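Side-chain contacts in serine-tRNA ligase (Naegleria fowleri, PDB 6BLJ), which probably attaches serine to its cognate tRNA in the cytoplasm, activating the amino acid with ATP as class II synthetases do, and binds AMP: residues I12-E17 and P23-E28; K190-M195 and G199-E204; A97-E102 and K118-Y123; K239-I244 and Q338-S343; E156-S161 and A385-D390. All coordinates share one frame; numbering follows the deposited sequence. Where two conformers were deposited one is given.

Interaction 1. Residues I12-E17 and P23-E28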
# COMPACT_ATOMS: atom_id res chain seq x y z
N ILE A 12 20.99 21.45 -14.53
CA ILE A 12 22.35 21.06 -14.20
C ILE A 12 23.30 22.25 -14.29
O ILE A 12 24.24 22.36 -13.50
CB ILE A 12 22.81 19.89 -15.09
CG1 ILE A 12 24.20 19.39 -14.68
CG2 ILE A 12 22.72 20.25 -16.56
CD1 ILE A 12 24.30 18.97 -13.23
N ASN A 13 23.04 23.18 -15.21
CA ASN A 13 23.91 24.34 -15.37
C ASN A 13 23.96 25.20 -14.12
O ASN A 13 25.00 25.80 -13.81
CB ASN A 13 23.49 25.16 -16.59
CG ASN A 13 24.02 24.58 -17.89
OD1 ASN A 13 25.10 23.99 -17.92
ND2 ASN A 13 23.27 24.76 -18.98
N LEU A 14 22.84 25.29 -13.38
CA LEU A 14 22.83 26.11 -12.17
C LEU A 14 23.84 25.60 -11.15
O LEU A 14 24.34 26.38 -10.32
CB LEU A 14 21.42 26.10 -11.56
CG LEU A 14 21.17 27.11 -10.43
CD1 LEU A 14 21.38 28.55 -10.91
CD2 LEU A 14 19.75 26.93 -9.87
N PHE A 15 24.18 24.31 -11.19
CA PHE A 15 25.16 23.73 -10.28
C PHE A 15 26.60 24.07 -10.65
O PHE A 15 27.50 23.84 -9.82
CB PHE A 15 25.03 22.20 -10.25
CG PHE A 15 23.73 21.70 -9.67
CD1 PHE A 15 22.57 21.73 -10.42
CD2 PHE A 15 23.70 21.13 -8.40
CE1 PHE A 15 21.37 21.24 -9.90
CE2 PHE A 15 22.51 20.63 -7.88
CZ PHE A 15 21.35 20.70 -8.63
N ARG A 16 26.86 24.58 -11.85
CA ARG A 16 28.21 24.66 -12.41
C ARG A 16 28.76 26.07 -12.26
O ARG A 16 28.43 26.98 -13.02
CB ARG A 16 28.24 24.23 -13.87
CG ARG A 16 28.00 22.75 -14.08
CD ARG A 16 27.76 22.45 -15.55
NE ARG A 16 27.60 21.02 -15.78
CZ ARG A 16 27.00 20.50 -16.84
NH1 ARG A 16 26.47 21.30 -17.77
NH2 ARG A 16 26.90 19.19 -16.98
N GLU A 17 29.61 26.24 -11.25
CA GLU A 17 30.16 27.56 -10.98
C GLU A 17 31.01 28.04 -12.16
O GLU A 17 31.08 29.25 -12.42
CB GLU A 17 30.95 27.49 -9.67
CG GLU A 17 30.97 28.77 -8.87
CD GLU A 17 31.71 28.60 -7.55
OE1 GLU A 17 32.14 27.46 -7.27
OE2 GLU A 17 31.77 29.57 -6.76
N PRO A 23 25.52 27.45 -7.48
CA PRO A 23 25.02 26.36 -6.63
C PRO A 23 24.55 26.81 -5.26
O PRO A 23 23.73 26.12 -4.65
CB PRO A 23 26.22 25.41 -6.53
CG PRO A 23 27.41 26.22 -6.92
CD PRO A 23 26.92 27.24 -7.89
N GLU A 24 25.04 27.95 -4.76
CA GLU A 24 24.60 28.41 -3.44
C GLU A 24 23.11 28.74 -3.44
O GLU A 24 22.44 28.61 -2.41
CB GLU A 24 25.43 29.62 -3.00
CG GLU A 24 25.11 30.09 -1.59
CD GLU A 24 25.40 29.04 -0.54
OE1 GLU A 24 26.22 28.13 -0.80
OE2 GLU A 24 24.79 29.10 0.55
N ILE A 25 22.57 29.14 -4.59
CA ILE A 25 21.12 29.34 -4.71
C ILE A 25 20.39 28.04 -4.42
O ILE A 25 19.34 28.04 -3.75
CB ILE A 25 20.79 29.89 -6.11
CG1 ILE A 25 21.19 31.35 -6.20
CG2 ILE A 25 19.30 29.74 -6.43
CD1 ILE A 25 21.09 31.89 -7.59
N ILE A 26 20.92 26.92 -4.90
CA ILE A 26 20.30 25.62 -4.67
C ILE A 26 20.46 25.19 -3.22
O ILE A 26 19.55 24.60 -2.63
CB ILE A 26 20.87 24.58 -5.64
CG1 ILE A 26 20.99 25.16 -7.06
CG2 ILE A 26 19.98 23.33 -5.65
CD1 ILE A 26 21.65 24.23 -8.08
N ARG A 27 21.63 25.46 -2.63
CA ARG A 27 21.80 25.15 -1.21
C ARG A 27 20.83 25.95 -0.36
O ARG A 27 20.19 25.41 0.54
CB ARG A 27 23.24 25.42 -0.77
CG ARG A 27 24.24 24.44 -1.35
CD ARG A 27 25.61 24.56 -0.71
NE ARG A 27 26.64 23.99 -1.57
CZ ARG A 27 27.36 24.71 -2.43
NH1 ARG A 27 27.19 26.02 -2.53
NH2 ARG A 27 28.27 24.10 -3.18
N GLU A 28 20.69 27.24 -0.67
CA GLU A 28 19.76 28.08 0.07
C GLU A 28 18.32 27.59 -0.09
O GLU A 28 17.55 27.59 0.88
CB GLU A 28 19.90 29.54 -0.38
CG GLU A 28 19.24 30.55 0.56
CD GLU A 28 19.84 30.53 1.96
OE1 GLU A 28 19.10 30.79 2.93
OE2 GLU A 28 21.06 30.26 2.10
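Phe15 offers one face of its ring to Ile26, whose CD1 methyl stands over the centre, 3.3 Å from the ring centroid and 5° off the normal, a CH-pi contact. This joins the turn 12-17 to the start of helix 23-32, in the N-terminal domain whose long helices 38-76 and 114-147 form the helical arm that in seryl-tRNA synthetases binds tRNA. A second flat group, the Arg16 guanidinium, has Ile12 CG1 over one face and a weak hydrogen bond from NH1 to Asn13 OD1; its NH2 pairs with Asp47. Ile26 points its CG1 branch at the turn, anti to its own carbonyl carbon (chi1 -43°), and the extended chain carries CD1 onto the ring at about a right angle. Leu14 slides past Ile26 in the opposite direction, its CD2 3.5 Å from Ile26 CG1. Val43 and Leu147 pack on Phe15 as well, so the ring ties the turn to both arm helices. Pro23, at the beginning of the helical segment, has no N-H to give: its N lies 3.3 Å from Leu14 O without bonding, while its CG rests 3.8 Å from Phe15 O.

Interaction 2. Residues K190-M195 and G199-E204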
# COMPACT_ATOMS: atom_id res chain seq x y z
N LYS A 190 -22.57 23.59 13.25
CA LYS A 190 -21.56 22.97 12.40
C LYS A 190 -22.21 22.35 11.16
O LYS A 190 -23.37 21.90 11.21
CB LYS A 190 -20.84 21.89 13.20
CG LYS A 190 -19.44 21.53 12.79
CD LYS A 190 -18.81 20.60 13.83
CE LYS A 190 -18.83 21.21 15.23
NZ LYS A 190 -17.78 22.24 15.46
N HIS A 191 -21.44 22.23 10.07
CA HIS A 191 -22.01 21.77 8.80
C HIS A 191 -22.73 20.42 8.92
O HIS A 191 -23.81 20.24 8.35
CB HIS A 191 -20.92 21.71 7.71
CG HIS A 191 -19.69 20.96 8.12
ND1 HIS A 191 -19.58 19.59 8.03
CD2 HIS A 191 -18.50 21.40 8.61
CE1 HIS A 191 -18.39 19.21 8.46
NE2 HIS A 191 -17.72 20.29 8.82
N ILE A 192 -22.17 19.46 9.66
CA ILE A 192 -22.78 18.12 9.68
C ILE A 192 -24.18 18.17 10.31
O ILE A 192 -25.12 17.53 9.82
CB ILE A 192 -21.88 17.09 10.39
CG1 ILE A 192 -22.51 15.69 10.28
CG2 ILE A 192 -21.64 17.47 11.87
CD1 ILE A 192 -21.67 14.61 10.91
N ASP A 193 -24.35 18.95 11.39
CA ASP A 193 -25.66 19.06 12.02
C ASP A 193 -26.65 19.77 11.12
O ASP A 193 -27.81 19.36 11.01
CB ASP A 193 -25.55 19.79 13.36
CG ASP A 193 -24.68 19.03 14.35
OD1 ASP A 193 -24.94 17.83 14.54
OD2 ASP A 193 -23.73 19.62 14.90
N ILE A 194 -26.20 20.83 10.45
CA ILE A 194 -27.06 21.55 9.50
C ILE A 194 -27.53 20.62 8.40
O ILE A 194 -28.73 20.55 8.10
CB ILE A 194 -26.30 22.76 8.92
CG1 ILE A 194 -25.99 23.77 10.03
CG2 ILE A 194 -27.11 23.38 7.82
CD1 ILE A 194 -25.02 24.87 9.61
N MET A 195 -26.60 19.88 7.78
CA MET A 195 -26.98 19.03 6.65
C MET A 195 -27.92 17.91 7.08
O MET A 195 -28.86 17.56 6.35
CB MET A 195 -25.73 18.44 5.98
CG MET A 195 -24.87 19.49 5.30
SD MET A 195 -23.48 18.77 4.40
CE MET A 195 -22.82 20.25 3.63
N GLY A 199 -32.14 17.07 6.29
CA GLY A 199 -32.44 15.79 5.68
C GLY A 199 -31.61 15.52 4.44
O GLY A 199 -32.03 14.76 3.57
N GLY A 200 -30.42 16.11 4.34
CA GLY A 200 -29.68 16.03 3.10
C GLY A 200 -28.43 15.18 3.13
O GLY A 200 -27.69 15.14 2.14
N LEU A 201 -28.14 14.52 4.25
CA LEU A 201 -26.88 13.82 4.40
C LEU A 201 -27.09 12.52 5.15
O LEU A 201 -27.63 12.53 6.27
CB LEU A 201 -25.85 14.69 5.13
CG LEU A 201 -24.49 14.05 5.43
CD1 LEU A 201 -23.80 13.70 4.12
CD2 LEU A 201 -23.60 14.99 6.28
N ALA A 202 -26.64 11.42 4.56
CA ALA A 202 -26.75 10.09 5.16
C ALA A 202 -25.36 9.47 5.27
O ALA A 202 -24.92 8.74 4.39
CB ALA A 202 -27.68 9.21 4.32
N THR A 203 -24.67 9.75 6.39
CA THR A 203 -23.37 9.13 6.62
C THR A 203 -23.49 7.68 7.09
O THR A 203 -22.56 6.91 6.90
CB THR A 203 -22.57 9.91 7.67
OG1 THR A 203 -23.28 9.84 8.92
CG2 THR A 203 -22.43 11.41 7.24
N GLU A 204 -24.63 7.32 7.69
CA GLU A 204 -24.85 5.97 8.19
C GLU A 204 -24.94 4.96 7.03
O GLU A 204 -24.14 4.03 6.94
CB GLU A 204 -26.11 5.93 9.05
CG GLU A 204 -26.02 6.72 10.38
CD GLU A 204 -26.28 8.23 10.26
OE1 GLU A 204 -26.65 8.73 9.16
OE2 GLU A 204 -26.09 8.92 11.29
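Met195 and Leu201 meet through their first side-chain carbons, CB to CB at 3.8 Å, where helix 191-197 ends and the chain turns into strand 201-202. This is the close-packed part of the contact. A Schellman motif makes the turn: Gly199 takes positive phi (71°), and Gly200 N bonds to Met195 O at 2.9 Å with an N-H...O angle of 164°. The donor approaches nearly along the C=O axis. Gly199 N also lies near the same oxygen, but its angle is too poor for a bond.

Beyond the CB atoms the two side chains part. Met195 CG lies anti to the carbonyl carbon (chi1 -67°), and the extended chain leads its sulfur away from the strand; the residue also packs on Ile327. Leu201, with CG anti to the backbone N, instead sends CD2 back toward the helix, 4.1 Å from Met195 CB and 4.2 Å from Ile192 CG1, a looser touch. Ile327 packs on Leu201 too, bridging both residues. On the more open side, Thr203 and Glu204 start the next helix; the Thr203 hydroxyl is bonded to Arg196, whereas the ion pair between Glu204 and Arg196 is long and weak. Gly200 and Ala202 pair with strand 216-218, and Ala202 packs on Phe291 of the second subunit. The chemistry thus divides by place: of the bonds that end the helix, the one between these segments is a nearly straight backbone bond, and the side chains of the two segments meet only through carbon.

Interaction 3. Residues A97-E102 and K118-Y123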
# COMPACT_ATOMS: atom_id res chain seq x y z
N ALA A 97 50.30 2.53 -21.72
CA ALA A 97 51.73 2.82 -21.63
C ALA A 97 52.36 3.03 -23.00
O ALA A 97 53.45 3.60 -23.07
CB ALA A 97 52.44 1.70 -20.87
N LEU A 98 51.70 2.59 -24.08
CA LEU A 98 52.27 2.73 -25.42
C LEU A 98 52.02 4.10 -26.04
O LEU A 98 52.69 4.45 -27.02
CB LEU A 98 51.70 1.66 -26.37
CG LEU A 98 52.21 0.22 -26.33
CD1 LEU A 98 51.89 -0.46 -25.01
CD2 LEU A 98 51.61 -0.57 -27.49
N PHE A 99 51.08 4.88 -25.51
CA PHE A 99 50.62 6.08 -26.18
C PHE A 99 51.01 7.36 -25.45
O PHE A 99 50.40 8.41 -25.69
CB PHE A 99 49.11 6.00 -26.40
CG PHE A 99 48.71 4.92 -27.37
CD1 PHE A 99 48.76 5.14 -28.74
CD2 PHE A 99 48.33 3.65 -26.92
CE1 PHE A 99 48.41 4.14 -29.65
CE2 PHE A 99 47.98 2.65 -27.82
CZ PHE A 99 48.02 2.89 -29.18
N THR A 100 52.01 7.31 -24.57
CA THR A 100 52.58 8.54 -24.05
C THR A 100 53.50 9.14 -25.09
O THR A 100 54.04 8.44 -25.95
CB THR A 100 53.36 8.29 -22.76
OG1 THR A 100 54.53 7.53 -23.05
CG2 THR A 100 52.51 7.54 -21.75
N LYS A 101 53.69 10.46 -25.02
CA LYS A 101 54.58 11.12 -25.97
C LYS A 101 55.97 10.50 -25.92
O LYS A 101 56.59 10.25 -26.97
CB LYS A 101 54.65 12.62 -25.70
N GLU A 102 56.47 10.20 -24.72
CA GLU A 102 57.80 9.61 -24.60
C GLU A 102 57.83 8.20 -25.17
O GLU A 102 58.79 7.84 -25.87
CB GLU A 102 58.24 9.60 -23.13
N LYS A 118 46.81 -3.54 -36.24
CA LYS A 118 45.39 -3.54 -36.52
C LYS A 118 44.63 -4.33 -35.47
O LYS A 118 43.50 -3.97 -35.13
CB LYS A 118 45.12 -4.11 -37.92
CG LYS A 118 45.87 -3.38 -39.04
CD LYS A 118 45.27 -3.68 -40.41
CE LYS A 118 46.35 -4.08 -41.40
NZ LYS A 118 46.05 -3.54 -42.76
N LYS A 119 45.26 -5.37 -34.90
CA LYS A 119 44.63 -6.09 -33.80
C LYS A 119 44.51 -5.20 -32.56
O LYS A 119 43.53 -5.27 -31.82
CB LYS A 119 45.44 -7.34 -33.43
CG LYS A 119 45.26 -8.56 -34.31
CD LYS A 119 45.98 -9.74 -33.65
CE LYS A 119 45.65 -11.07 -34.31
NZ LYS A 119 46.49 -11.33 -35.52
N LEU A 120 45.54 -4.39 -32.32
CA LEU A 120 45.54 -3.51 -31.16
C LEU A 120 44.40 -2.50 -31.25
O LEU A 120 43.71 -2.24 -30.25
CB LEU A 120 46.90 -2.81 -31.06
CG LEU A 120 47.08 -1.73 -29.99
CD1 LEU A 120 46.81 -2.34 -28.62
CD2 LEU A 120 48.49 -1.13 -30.07
N SER A 121 44.19 -1.92 -32.44
CA SER A 121 43.11 -0.95 -32.60
C SER A 121 41.75 -1.61 -32.34
O SER A 121 40.88 -1.02 -31.68
CB SER A 121 43.15 -0.33 -34.00
OG SER A 121 42.18 0.70 -34.15
N THR A 122 41.56 -2.82 -32.86
CA THR A 122 40.33 -3.56 -32.60
C THR A 122 40.15 -3.84 -31.11
O THR A 122 39.07 -3.66 -30.56
CB THR A 122 40.36 -4.89 -33.37
OG1 THR A 122 40.35 -4.62 -34.78
CG2 THR A 122 39.15 -5.76 -33.00
N TYR A 123 41.23 -4.27 -30.46
CA TYR A 123 41.19 -4.52 -29.02
C TYR A 123 40.79 -3.26 -28.26
O TYR A 123 39.90 -3.29 -27.41
CB TYR A 123 42.55 -5.04 -28.57
CG TYR A 123 42.70 -5.19 -27.08
CD1 TYR A 123 42.18 -6.29 -26.41
CD2 TYR A 123 43.39 -4.24 -26.34
CE1 TYR A 123 42.32 -6.43 -25.04
CE2 TYR A 123 43.54 -4.38 -24.97
CZ TYR A 123 43.00 -5.47 -24.32
OH TYR A 123 43.15 -5.61 -22.96
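The outer part of the helical arm, which in this family binds tRNA, lies far from the catalytic core; here segment 97-102, which leads into helix 101-105, packs on helix 114-147. Leu120 meets both partners. With its CG anti to the backbone N (chi1 174°), it leads one methyl, CD2, across to the other segment. Leu98 reaches out to meet it tip to tip, CD2 to CD2 at 4.1 Å. Phe99 comes from the opposite direction to Leu120, and its far ring atom CZ lies 4.1 Å from that same CD2, the methyl approaching the ring obliquely. A single methyl is therefore shared between a leucine branch and the end of an aromatic ring. The backbones stay well apart, Leu98 CA and Leu120 CA being 10.8 Å from each other, so side chains alone span the gap. The apolar cluster continues around them: Phe63 stacks on the Phe99 ring, Ile67 of helix 38-76 touches both Phe99 and Leu120, and Val91 packs on both leucines. Thr100 then caps the next helix, its OG1 bonded to Ala103 N. Between the two segments, attraction is wholly apolar and without directional bonds, so shape and burial, rather than polar pairing, set the fit here.

Interaction 4. Residues K239-I244 and Q338-S343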
# COMPACT_ATOMS: atom_id res chain seq x y z
N LYS A 239 -13.83 33.60 -18.36
CA LYS A 239 -12.50 34.18 -18.25
C LYS A 239 -11.52 33.56 -19.24
O LYS A 239 -10.31 33.75 -19.10
CB LYS A 239 -11.96 34.05 -16.83
CG LYS A 239 -12.81 34.77 -15.78
CD LYS A 239 -12.19 34.68 -14.39
CE LYS A 239 -13.01 35.44 -13.38
NZ LYS A 239 -12.73 36.88 -13.42
N GLY A 240 -12.01 32.80 -20.21
CA GLY A 240 -11.15 32.18 -21.20
C GLY A 240 -10.54 30.86 -20.79
O GLY A 240 -9.59 30.41 -21.44
N TYR A 241 -11.05 30.22 -19.73
CA TYR A 241 -10.55 28.91 -19.33
C TYR A 241 -11.36 27.83 -20.04
O TYR A 241 -12.58 27.75 -19.88
CB TYR A 241 -10.60 28.75 -17.81
CG TYR A 241 -9.52 29.55 -17.09
CD1 TYR A 241 -9.54 30.95 -17.10
CD2 TYR A 241 -8.51 28.92 -16.37
CE1 TYR A 241 -8.55 31.70 -16.44
CE2 TYR A 241 -7.53 29.65 -15.71
CZ TYR A 241 -7.56 31.04 -15.74
OH TYR A 241 -6.58 31.77 -15.09
N MET A 242 -10.68 27.01 -20.83
CA MET A 242 -11.33 25.95 -21.60
C MET A 242 -11.84 24.83 -20.69
O MET A 242 -11.05 24.16 -20.03
CB MET A 242 -10.33 25.39 -22.61
CG MET A 242 -10.76 24.09 -23.24
SD MET A 242 -11.93 24.35 -24.57
CE MET A 242 -10.84 24.03 -25.95
N PRO A 243 -13.15 24.61 -20.61
CA PRO A 243 -13.64 23.46 -19.82
C PRO A 243 -13.07 22.15 -20.35
O PRO A 243 -12.99 21.95 -21.56
CB PRO A 243 -15.17 23.53 -20.00
CG PRO A 243 -15.45 24.96 -20.39
CD PRO A 243 -14.26 25.41 -21.17
N ILE A 244 -12.67 21.27 -19.44
CA ILE A 244 -12.15 19.97 -19.84
C ILE A 244 -12.53 18.93 -18.78
O ILE A 244 -12.22 19.08 -17.60
CB ILE A 244 -10.62 20.00 -20.11
CG1 ILE A 244 -10.11 18.63 -20.55
CG2 ILE A 244 -9.82 20.53 -18.91
CD1 ILE A 244 -8.64 18.68 -21.07
N GLN A 338 -8.44 25.21 -11.82
CA GLN A 338 -7.72 26.04 -12.78
C GLN A 338 -6.37 25.40 -13.08
O GLN A 338 -5.64 25.02 -12.16
CB GLN A 338 -7.47 27.45 -12.25
CG GLN A 338 -8.68 28.27 -11.85
CD GLN A 338 -8.26 29.62 -11.27
OE1 GLN A 338 -7.87 30.51 -12.00
NE2 GLN A 338 -8.32 29.75 -9.95
N PHE A 339 -6.04 25.28 -14.37
CA PHE A 339 -4.77 24.71 -14.81
C PHE A 339 -4.25 25.54 -15.98
O PHE A 339 -4.98 25.76 -16.95
CB PHE A 339 -4.94 23.23 -15.23
CG PHE A 339 -3.62 22.53 -15.53
CD1 PHE A 339 -2.99 22.69 -16.77
CD2 PHE A 339 -3.02 21.73 -14.58
CE1 PHE A 339 -1.79 22.07 -17.04
CE2 PHE A 339 -1.81 21.09 -14.84
CZ PHE A 339 -1.19 21.26 -16.07
N VAL A 340 -3.01 26.04 -15.88
CA VAL A 340 -2.48 26.94 -16.90
C VAL A 340 -1.06 26.54 -17.29
O VAL A 340 -0.22 26.25 -16.43
CB VAL A 340 -2.49 28.41 -16.43
CG1 VAL A 340 -2.03 29.34 -17.57
CG2 VAL A 340 -3.90 28.82 -15.96
N VAL A 341 -0.80 26.54 -18.60
CA VAL A 341 0.54 26.43 -19.16
C VAL A 341 0.96 27.82 -19.63
O VAL A 341 0.22 28.47 -20.39
CB VAL A 341 0.57 25.43 -20.34
CG1 VAL A 341 2.00 25.22 -20.84
CG2 VAL A 341 -0.12 24.10 -19.98
N THR A 342 2.14 28.29 -19.21
CA THR A 342 2.59 29.62 -19.65
C THR A 342 3.98 29.56 -20.28
O THR A 342 4.73 28.59 -20.13
CB THR A 342 2.65 30.65 -18.51
OG1 THR A 342 3.83 30.41 -17.73
CG2 THR A 342 1.41 30.57 -17.63
N SER A 343 4.31 30.65 -20.96
CA SER A 343 5.67 30.89 -21.38
C SER A 343 6.60 30.93 -20.17
O SER A 343 6.18 31.30 -19.07
CB SER A 343 5.76 32.22 -22.15
OG SER A 343 7.10 32.69 -22.21
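Tyr241 lays its ring between Gln338 and Val340, two residues apart on strand 332-342, and each meets it differently. The Gln338 side chain passes the ring at a slant, its amide plane turned 62° from that of the phenol. Val340 crosses at about a right angle, bringing CG2 to 3.7 Å from Tyr241 CE2 in an oblique approach. Tyr241 CG stands anti to the carbonyl carbon (chi1 -74°), which aims the ring at the strand, while the extended Gln338 chain raises its amide beside the phenol end. Gln338 OE1 and Tyr241 OH, 3.6 Å apart, are neighbours but not bonded to each other. Both have partners on helix 348-366: the phenol on Glu355 OE2, the amide oxygen on Asn359 ND2, and Gln338 NE2 on Met356 O. These three bonds tie the polar ends to the helix, while Val340 CG2 meets the ring carbons. Tyr241 follows the Schellman turn at Gly240 and leads into strand 242-245, where Ile244 pairs in an antiparallel ladder with a strand of the second subunit. Its ring reaches past Cys307 of the intervening strand 304-313 to strand 332-342, under helix 348-366, within the mixed, mostly antiparallel sheet of the class II synthetase core.

Interaction 5. Residues E156-S161 and A385-D390; sequences ETVVVS and AAKKFD
The irregular loop 156-161 passes the start of strand 387-394 with Val158 CA and Lys387 CA 6.3 Å apart, and the two segments are joined by side chains rather than by a ladder. Lys387 reaches out fully extended, its CG anti to the backbone N (chi1 -179°), and its ammonium gives a 2.8 Å hydrogen bond from NZ to Thr157 OG1. The side chains meet at a slant, and Lys387 CE lies 3.4 Å from Thr157 OG1. Thr157 holds OG1 between its backbone N and carbonyl carbon (chi1 59°), on the side facing the lysine; the hydroxyl has a further hydrogen-bond partner in His155 ND1. The strand belongs to the antiparallel part of the class II synthetase core sheet, between strands 371-375 and 404-412, and the loop runs from the helical arm into that core. Asn375 ND2 bonds to Thr157 O. Val158 slides past the lysine in the opposite sense, its CG2 3.9 Å from Lys387 CG. Trp350 and Phe353 of helix 348-366 also pack against Lys387. The same Val158 CG2 lies 3.5 Å from Ala386 O.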
# COMPACT_ATOMS: atom_id res chain seq x y z
N GLU A 156 11.55 33.81 -3.61
CA GLU A 156 12.01 34.73 -2.57
C GLU A 156 10.87 35.27 -1.70
O GLU A 156 11.13 35.71 -0.58
CB GLU A 156 12.79 35.89 -3.20
CG GLU A 156 13.51 36.79 -2.19
CD GLU A 156 14.63 36.09 -1.42
OE1 GLU A 156 15.25 35.15 -1.97
OE2 GLU A 156 14.88 36.46 -0.25
N THR A 157 9.64 35.31 -2.20
CA THR A 157 8.54 35.84 -1.39
C THR A 157 7.92 34.81 -0.45
O THR A 157 6.96 35.14 0.26
CB THR A 157 7.44 36.42 -2.29
OG1 THR A 157 6.95 35.40 -3.17
CG2 THR A 157 7.99 37.62 -3.10
N VAL A 158 8.43 33.59 -0.43
CA VAL A 158 7.90 32.53 0.42
C VAL A 158 8.42 32.72 1.85
O VAL A 158 9.61 32.98 2.06
CB VAL A 158 8.30 31.15 -0.13
CG1 VAL A 158 7.90 30.03 0.82
CG2 VAL A 158 7.68 30.93 -1.53
N VAL A 159 7.52 32.61 2.83
CA VAL A 159 7.93 32.66 4.23
C VAL A 159 8.81 31.46 4.54
O VAL A 159 8.44 30.31 4.27
CB VAL A 159 6.71 32.72 5.16
CG1 VAL A 159 7.16 32.61 6.62
CG2 VAL A 159 5.95 34.02 4.95
N VAL A 160 9.99 31.73 5.11
CA VAL A 160 10.97 30.69 5.41
C VAL A 160 10.69 30.17 6.82
O VAL A 160 10.90 30.88 7.81
CB VAL A 160 12.40 31.23 5.29
CG1 VAL A 160 13.41 30.14 5.62
CG2 VAL A 160 12.65 31.79 3.89
N SER A 161 10.20 28.94 6.90
CA SER A 161 9.89 28.32 8.18
C SER A 161 9.52 26.87 7.93
O SER A 161 9.12 26.50 6.82
CB SER A 161 8.74 29.05 8.90
OG SER A 161 8.39 28.39 10.11
N ALA A 385 6.44 22.64 -6.15
CA ALA A 385 5.96 24.01 -6.03
C ALA A 385 7.08 24.98 -5.67
O ALA A 385 7.81 24.78 -4.70
CB ALA A 385 4.84 24.07 -4.99
N ALA A 386 7.18 26.08 -6.43
CA ALA A 386 8.07 27.18 -6.05
C ALA A 386 7.41 28.15 -5.07
O ALA A 386 8.12 28.90 -4.38
CB ALA A 386 8.52 27.95 -7.30
N LYS A 387 6.09 28.15 -4.99
CA LYS A 387 5.31 29.04 -4.14
C LYS A 387 3.88 28.53 -4.10
O LYS A 387 3.37 28.03 -5.11
CB LYS A 387 5.33 30.49 -4.65
CG LYS A 387 4.54 31.46 -3.76
CD LYS A 387 4.61 32.90 -4.31
CE LYS A 387 3.90 33.87 -3.36
NZ LYS A 387 4.19 35.28 -3.70
N LYS A 388 3.23 28.69 -2.95
CA LYS A 388 1.85 28.24 -2.80
C LYS A 388 1.07 29.23 -1.93
O LYS A 388 1.52 29.59 -0.83
CB LYS A 388 1.79 26.83 -2.19
CG LYS A 388 0.40 26.21 -2.05
CD LYS A 388 0.50 24.69 -1.95
CE LYS A 388 0.21 24.21 -0.56
NZ LYS A 388 -1.25 24.20 -0.22
N PHE A 389 -0.06 29.70 -2.45
CA PHE A 389 -1.05 30.46 -1.69
C PHE A 389 -2.25 29.56 -1.44
O PHE A 389 -2.72 28.87 -2.36
CB PHE A 389 -1.52 31.71 -2.45
CG PHE A 389 -0.68 32.95 -2.20
CD1 PHE A 389 0.49 32.91 -1.47
CD2 PHE A 389 -1.09 34.18 -2.73
CE1 PHE A 389 1.25 34.07 -1.26
CE2 PHE A 389 -0.34 35.34 -2.52
CZ PHE A 389 0.83 35.28 -1.79
N ASP A 390 -2.76 29.57 -0.22
CA ASP A 390 -4.05 28.96 0.07
C ASP A 390 -5.08 30.04 0.35
O ASP A 390 -4.74 31.12 0.85
CB ASP A 390 -4.00 28.02 1.28
CG ASP A 390 -3.25 26.72 1.01
OD1 ASP A 390 -2.66 26.59 -0.09
OD2 ASP A 390 -3.27 25.85 1.90

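From the N terminus, interaction 1 closes a short loop, setting the turn 12-17 against helix 23-32 at the base of the arm. Interaction 3 follows in series, closing a loop of 15 residues in the far part of that arm, its centre about 40 Å from the first. Interaction 5 then opens in the loop after helix 114-147 and closes only at strand 387-394; its span encloses interaction 2, a tight helix-to-strand turn near the second subunit, and interaction 4, which joins the lead-in to strand 242-245 with strand 332-342 across 93 residues. Those two are in series. Interactions 4 and 5 reach the same sheet. Interactions 1 and 5 come within about 6 Å between nearest atoms, so the arm's base lies close to the core, though they do not touch.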